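PDB 4CIT: vanadium-dependent haloperoxidase from Zobellia galactanivorans, which probably oxidises iodide with hydrogen peroxide, using bound vanadate as cofactor, as a bacterial vanadium-dependent iodoperoxidase of the PAP2 superfamily. Local coordinates for residues E331-N336 with P360-T365. Numbering follows the deposited sequence.
With VO4 (vanadate ion), chain E.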
loop_
_atom_site.group_PDB
_atom_site.type_symbol
_atom_site.label_atom_id
_atom_site.label_comp_id
_atom_site.label_asym_id
_atom_site.label_seq_id
_atom_site.Cartn_x
_atom_site.Cartn_y
_atom_site.Cartn_z
ATOM N N GLU A 331 14.063 8.294 -0.074
ATOM C CA GLU A 331 14.648 9.021 -1.168
ATOM C C GLU A 331 14.007 10.397 -1.347
ATOM O O GLU A 331 14.711 11.424 -1.671
ATOM C CB GLU A 331 14.490 8.254 -2.475
ATOM C CG GLU A 331 15.116 8.936 -3.701
ATOM C CD GLU A 331 16.542 9.345 -3.492
ATOM O OE1 GLU A 331 17.303 8.700 -2.745
ATOM O OE2 GLU A 331 16.947 10.418 -4.036
ATOM N N LYS A 332 12.699 10.463 -1.170
ATOM C CA LYS A 332 12.052 11.778 -1.408
ATOM C C LYS A 332 12.710 12.903 -0.602
ATOM O O LYS A 332 12.851 14.036 -1.095
ATOM C CB LYS A 332 10.528 11.760 -1.100
ATOM C CG LYS A 332 9.690 11.056 -2.119
ATOM C CD LYS A 332 8.175 11.000 -1.812
ATOM C CE LYS A 332 7.329 10.492 -2.944
ATOM N NZ LYS A 332 7.508 11.243 -4.224
ATOM N N TYR A 333 12.940 12.620 0.678
ATOM C CA TYR A 333 13.451 13.590 1.618
ATOM C C TYR A 333 14.985 13.656 1.621
ATOM O O TYR A 333 15.533 14.594 2.122
ATOM C CB TYR A 333 12.752 13.494 3.010
ATOM C CG TYR A 333 11.372 13.950 2.957
ATOM C CD1 TYR A 333 11.023 15.285 3.086
ATOM C CD2 TYR A 333 10.334 13.049 2.758
ATOM C CE1 TYR A 333 9.738 15.711 2.989
ATOM C CE2 TYR A 333 9.045 13.471 2.645
ATOM C CZ TYR A 333 8.700 14.825 2.771
ATOM O OH TYR A 333 7.391 15.221 2.751
ATOM N N ARG A 334 15.662 12.749 0.936
ATOM C CA ARG A 334 17.094 12.878 0.642
ATOM C C ARG A 334 17.284 13.863 -0.486
ATOM O O ARG A 334 18.066 14.814 -0.358
ATOM C CB ARG A 334 17.722 11.523 0.331
ATOM C CG ARG A 334 19.145 11.551 -0.264
ATOM C CD ARG A 334 19.773 10.213 -0.635
ATOM N NE ARG A 334 19.786 9.379 0.536
ATOM C CZ ARG A 334 18.902 8.423 0.795
ATOM N NH1 ARG A 334 17.965 8.023 -0.080
ATOM N NH2 ARG A 334 19.008 7.810 1.951
ATOM N N SER A 335 16.602 13.675 -1.607
ATOM C CA SER A 335 16.805 14.490 -2.804
ATOM C C SER A 335 15.984 15.833 -2.725
ATOM O O SER A 335 16.389 16.854 -3.307
ATOM C CB SER A 335 16.482 13.676 -4.051
ATOM O OG SER A 335 15.173 13.200 -4.039
ATOM N N ASN A 336 14.840 15.772 -2.038
ATOM C CA ASN A 336 13.995 16.909 -1.771
ATOM C C ASN A 336 13.824 17.809 -3.008
ATOM O O ASN A 336 14.150 18.990 -2.994
ATOM C CB ASN A 336 14.573 17.678 -0.589
ATOM C CG ASN A 336 13.632 18.741 -0.067
ATOM O OD1 ASN A 336 12.425 18.568 0.011
ATOM N ND2 ASN A 336 14.208 19.841 0.346
ATOM N N PRO A 360 1.406 16.844 -1.977
ATOM C CA PRO A 360 2.239 17.632 -1.114
ATOM C C PRO A 360 3.452 16.959 -0.537
ATOM O O PRO A 360 3.554 16.781 0.660
ATOM C CB PRO A 360 1.275 18.032 0.020
ATOM C CG PRO A 360 0.365 16.847 0.127
ATOM C CD PRO A 360 0.192 16.330 -1.300
ATOM N N PHE A 361 4.416 16.622 -1.378
ATOM C CA PHE A 361 5.635 16.007 -0.960
ATOM C C PHE A 361 6.639 16.064 -2.094
ATOM O O PHE A 361 6.202 16.255 -3.290
ATOM C CB PHE A 361 5.489 14.590 -0.384
ATOM C CG PHE A 361 4.476 13.739 -1.049
ATOM C CD1 PHE A 361 4.789 13.034 -2.185
ATOM C CD2 PHE A 361 3.221 13.629 -0.512
ATOM C CE1 PHE A 361 3.899 12.192 -2.783
ATOM C CE2 PHE A 361 2.282 12.830 -1.094
ATOM C CZ PHE A 361 2.596 12.127 -2.268
ATOM N N PRO A 362 7.943 15.952 -1.787
ATOM C CA PRO A 362 8.947 16.057 -2.822
ATOM C C PRO A 362 8.809 15.010 -3.938
ATOM O O PRO A 362 8.133 13.980 -3.807
ATOM C CB PRO A 362 10.263 15.895 -2.079
ATOM C CG PRO A 362 9.937 16.405 -0.732
ATOM C CD PRO A 362 8.593 15.873 -0.481
ATOM N N GLU A 363 9.451 15.304 -5.028
ATOM C CA GLU A 363 9.226 14.653 -6.329
ATOM C C GLU A 363 9.884 13.273 -6.562
ATOM O O GLU A 363 9.283 12.432 -7.282
ATOM C CB GLU A 363 9.571 15.615 -7.429
ATOM C CG GLU A 363 9.045 15.214 -8.783
ATOM C CD GLU A 363 9.844 14.221 -9.528
ATOM O OE1 GLU A 363 11.086 14.098 -9.323
ATOM O OE2 GLU A 363 9.226 13.600 -10.423
ATOM N N TYR A 364 11.050 12.998 -6.012
ATOM C CA TYR A 364 11.861 11.891 -6.545
ATOM C C TYR A 364 12.152 10.887 -5.434
ATOM O O TYR A 364 12.660 11.291 -4.427
ATOM C CB TYR A 364 13.189 12.449 -7.070
ATOM C CG TYR A 364 14.120 11.452 -7.713
ATOM C CD1 TYR A 364 14.009 11.077 -9.011
ATOM C CD2 TYR A 364 15.136 10.847 -6.949
ATOM C CE1 TYR A 364 14.898 10.178 -9.588
ATOM C CE2 TYR A 364 16.027 9.968 -7.490
ATOM C CZ TYR A 364 15.909 9.632 -8.800
ATOM O OH TYR A 364 16.811 8.798 -9.383
ATOM N N THR A 365 11.897 9.626 -5.571
ATOM C CA THR A 365 11.227 8.952 -6.708
ATOM C C THR A 365 9.703 8.951 -6.490
ATOM O O THR A 365 9.198 9.378 -5.423
ATOM C CB THR A 365 11.717 7.487 -6.773
ATOM O OG1 THR A 365 11.670 6.966 -5.423
ATOM C CG2 THR A 365 13.090 7.389 -7.412
HETATM O O3 VO4 E . 5.347 10.478 -5.668
HETATM O O HOH W 1 12.729 14.382 -3.885
#
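Lys-332, near the C-terminal end of helix 307-335, runs alongside loop 360-365, past the carbonyl oxygens of Pro-362 and Thr-365, to a bound vanadate in a pocket of the PAP2 fold, and its course illustrates how a backbone can position a ligand-binding side chain. At its root, Lys-332 CA makes a CA-H...O contact with Tyr-364 O at 3.1 Å, and Lys-332 CB lies 4.0 Å from that oxygen. CG and CD then run past Pro-362 O, CG also nearing Thr-365 O and CD the Phe-361 ring. The chain is extended until chi4 (-55°), where it bends; CE passes closest to Thr-365 O and vanadate O3, and meets the Phe-361 ring obliquely at CD1, while NZ turns to three acceptors. Lys-332 NZ donates to Pro-362 O (2.8 Å), in the plane of that carbonyl, to Thr-365 O, tilted 29° from the plane, and to vanadate O3 at 2.7 Å. Two main-chain carbonyls thus help to hold NZ in position beside the vanadate. Trp-329 adds a cation-pi contact, and Gly-367 N gives vanadate another hydrogen bond.

Two further contacts hold the loop to the helix. Pro-362 presents CG over one face of the Tyr-333 ring in a CH-pi contact, 4.1 Å from the centroid, while the tyrosine hydroxyl bonds to Ile-202 O. Farther along, the carboxylate of Glu-331 stands nearly perpendicular to the Tyr-364 ring, with OE2 at the ring edge; its OE1 is held by a salt bridge to Arg-334. Between helix end and loop, a water donates to Lys-332 O and Ser-335 OG and accepts from Tyr-364 N. Phe-361 borders the pocket itself, its CE1 meeting vanadate O3 edge-on at 3.7 Å.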